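Local structure of putative GH105 family protein (Salmonella enterica subsp. enterica serovar Paratyphi A, 3QWT) at residues E66-V71 with S361-Q366. The protein is probably a glycoside hydrolase of family GH105, built as an alpha/alpha toroid, whose substrate and activity have not been established. Residues are numbered along the deposited sequence; the frame is centred on the assembly and turned at random.
Sequences EWTHGV and SMPYGQ
Trp67 and Tyr364 meet in an offset stack: the six-membered ring of the indole and the phenol have centroids 4.6 Å apart and planes inclined by 20°. The overlap is uneven, because the far corner of the indole, CH2, lies over the rim of the phenol, 3.2 Å from Tyr364 CD2. The Tyr364 side chain sets off between its own backbone N and carbonyl carbon (chi1 57°), which brings the ring between Trp67 on one face and the CB of Met362 on the other. Thr68 joins the stack through its methyl. This CG2 sits over the centre of the indole and at the edge of the phenol, 3.4 Å from Tyr364 CD2, and so touches both rings at once. Packing is densest here, where the two backbones come nearest, with the CA atoms of Thr68 and Tyr364 5.2 Å apart. Away from the stack the contacts lengthen. Pro363 rests its CB 3.6 Å from Thr68 O. Val71 CG1 lies 3.8 Å from Tyr364 CB, and the selenomethionine methyl CE of Met362 makes only a marginal contact with Thr68 CG2. Trp67 forms the more open side; it is partly exposed and lies beside a bound glycerol, probably from the crystallisation liquor. Together these residues join the N-terminal ends of helices 67-83 and 363-377, early and late in the chain, within the alpha/alpha toroid. The polar ends turn to other partners: Thr68 OG1 is hydrogen-bonded to Thr59 O, Tyr364 OH to Ser342 O. Cohesion between the two helix starts therefore comes from aromatic stacking and apolar contact, while the hydrogen bonds to Thr59 and Ser342 probably hold the threonine and the phenol in place.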
loop_
_atom_site.group_PDB
_atom_site.type_symbol
_atom_site.label_atom_id
_atom_site.label_comp_id
_atom_site.label_asym_id
_atom_site.label_seq_id
_atom_site.Cartn_x
_atom_site.Cartn_y
_atom_site.Cartn_z
ATOM N N GLU A 66 31.708 21.775 23.743
ATOM C CA GLU A 66 30.415 22.002 24.380
ATOM C C GLU A 66 29.364 22.572 23.430
ATOM O O GLU A 66 29.572 22.640 22.221
ATOM C CB GLU A 66 30.521 22.869 25.630
ATOM C CG GLU A 66 29.328 22.638 26.558
ATOM C CD GLU A 66 29.125 23.766 27.494
ATOM O OE1 GLU A 66 28.672 23.526 28.629
ATOM O OE2 GLU A 66 29.423 24.905 27.093
ATOM N N TRP A 67 28.230 22.972 23.984
ATOM C CA TRP A 67 27.104 23.384 23.149
ATOM C C TRP A 67 27.524 24.468 22.175
ATOM O O TRP A 67 26.988 24.575 21.074
ATOM C CB TRP A 67 25.907 23.836 23.995
ATOM C CG TRP A 67 26.133 25.124 24.739
ATOM C CD1 TRP A 67 26.679 25.268 25.984
ATOM C CD2 TRP A 67 25.823 26.445 24.283
ATOM N NE1 TRP A 67 26.725 26.593 26.331
ATOM C CE2 TRP A 67 26.208 27.339 25.305
ATOM C CE3 TRP A 67 25.261 26.958 23.111
ATOM C CZ2 TRP A 67 26.048 28.720 25.191
ATOM C CZ3 TRP A 67 25.094 28.326 23.000
ATOM C CH2 TRP A 67 25.493 29.195 24.037
ATOM N N THR A 68 28.507 25.254 22.571
ATOM C CA THR A 68 28.880 26.425 21.789
ATOM C C THR A 68 29.459 25.965 20.468
ATOM O O THR A 68 29.079 26.448 19.408
ATOM C CB THR A 68 29.899 27.315 22.543
ATOM O OG1 THR A 68 31.109 26.574 22.772
ATOM C CG2 THR A 68 29.310 27.773 23.878
ATOM N N HIS A 69 30.381 25.016 20.545
ATOM C CA HIS A 69 30.912 24.368 19.354
ATOM C C HIS A 69 29.796 23.717 18.553
ATOM O O HIS A 69 29.842 23.681 17.326
ATOM C CB HIS A 69 31.963 23.325 19.752
ATOM C CG HIS A 69 32.944 23.840 20.753
ATOM N ND1 HIS A 69 32.698 23.829 22.108
ATOM C CD2 HIS A 69 34.145 24.445 20.595
ATOM C CE1 HIS A 69 33.716 24.374 22.746
ATOM N NE2 HIS A 69 34.608 24.756 21.848
ATOM N N GLY A 70 28.787 23.214 19.256
ATOM C CA GLY A 70 27.646 22.592 18.597
ATOM C C GLY A 70 26.983 23.595 17.673
ATOM O O GLY A 70 26.745 23.320 16.500
ATOM N N VAL A 71 26.703 24.777 18.209
ATOM C CA VAL A 71 26.105 25.832 17.416
ATOM C C VAL A 71 27.074 26.278 16.333
ATOM O O VAL A 71 26.686 26.443 15.176
ATOM C CB VAL A 71 25.677 27.038 18.281
ATOM C CG1 VAL A 71 25.187 28.158 17.391
ATOM C CG2 VAL A 71 24.578 26.620 19.246
ATOM N N SER A 361 33.365 37.440 22.720
ATOM C CA SER A 361 33.208 36.670 21.501
ATOM C C SER A 361 33.039 35.172 21.787
ATOM O O SER A 361 33.664 34.638 22.690
ATOM C CB SER A 361 34.412 36.913 20.594
ATOM O OG SER A 361 35.621 36.592 21.263
HETATM N N MSE A 362 32.183 34.497 21.030
HETATM C CA MSE A 362 31.943 33.079 21.281
HETATM C C MSE A 362 31.660 32.321 19.998
HETATM O O MSE A 362 31.202 32.899 19.017
HETATM C CB MSE A 362 30.783 32.892 22.268
HETATM C CG MSE A 362 31.044 33.550 23.619
HETATM SE SE MSE A 362 32.359 32.517 24.639
HETATM C CE MSE A 362 31.121 31.196 25.373
ATOM N N PRO A 363 31.959 31.016 19.993
ATOM C CA PRO A 363 31.631 30.178 18.835
ATOM C C PRO A 363 30.191 30.411 18.358
ATOM O O PRO A 363 29.965 30.593 17.169
ATOM C CB PRO A 363 31.801 28.757 19.379
ATOM C CG PRO A 363 32.867 28.896 20.418
ATOM C CD PRO A 363 32.659 30.265 21.049
ATOM N N TYR A 364 29.233 30.435 19.275
ATOM C CA TYR A 364 27.838 30.631 18.880
ATOM C C TYR A 364 27.557 32.051 18.375
ATOM O O TYR A 364 26.691 32.251 17.518
ATOM C CB TYR A 364 26.897 30.271 20.023
ATOM C CG TYR A 364 27.154 31.033 21.296
ATOM C CD1 TYR A 364 26.612 32.297 21.494
ATOM C CD2 TYR A 364 27.923 30.480 22.312
ATOM C CE1 TYR A 364 26.838 32.998 22.672
ATOM C CE2 TYR A 364 28.149 31.166 23.494
ATOM C CZ TYR A 364 27.611 32.428 23.669
ATOM O OH TYR A 364 27.843 33.109 24.850
ATOM N N GLY A 365 28.289 33.030 18.899
ATOM C CA GLY A 365 28.179 34.387 18.399
ATOM C C GLY A 365 28.515 34.444 16.922
ATOM O O GLY A 365 27.717 34.898 16.111
ATOM N N GLN A 366 29.708 33.972 16.575
ATOM C CA GLN A 366 30.140 33.901 15.185
ATOM C C GLN A 366 29.218 33.004 14.355
ATOM O O GLN A 366 28.878 33.312 13.212
ATOM C CB GLN A 366 31.562 33.340 15.107
ATOM C CG GLN A 366 32.575 34.032 16.017
ATOM C CD GLN A 366 32.647 35.518 15.770
ATOM O OE1 GLN A 366 32.316 36.325 16.644
ATOM N NE2 GLN A 366 33.074 35.893 14.571
#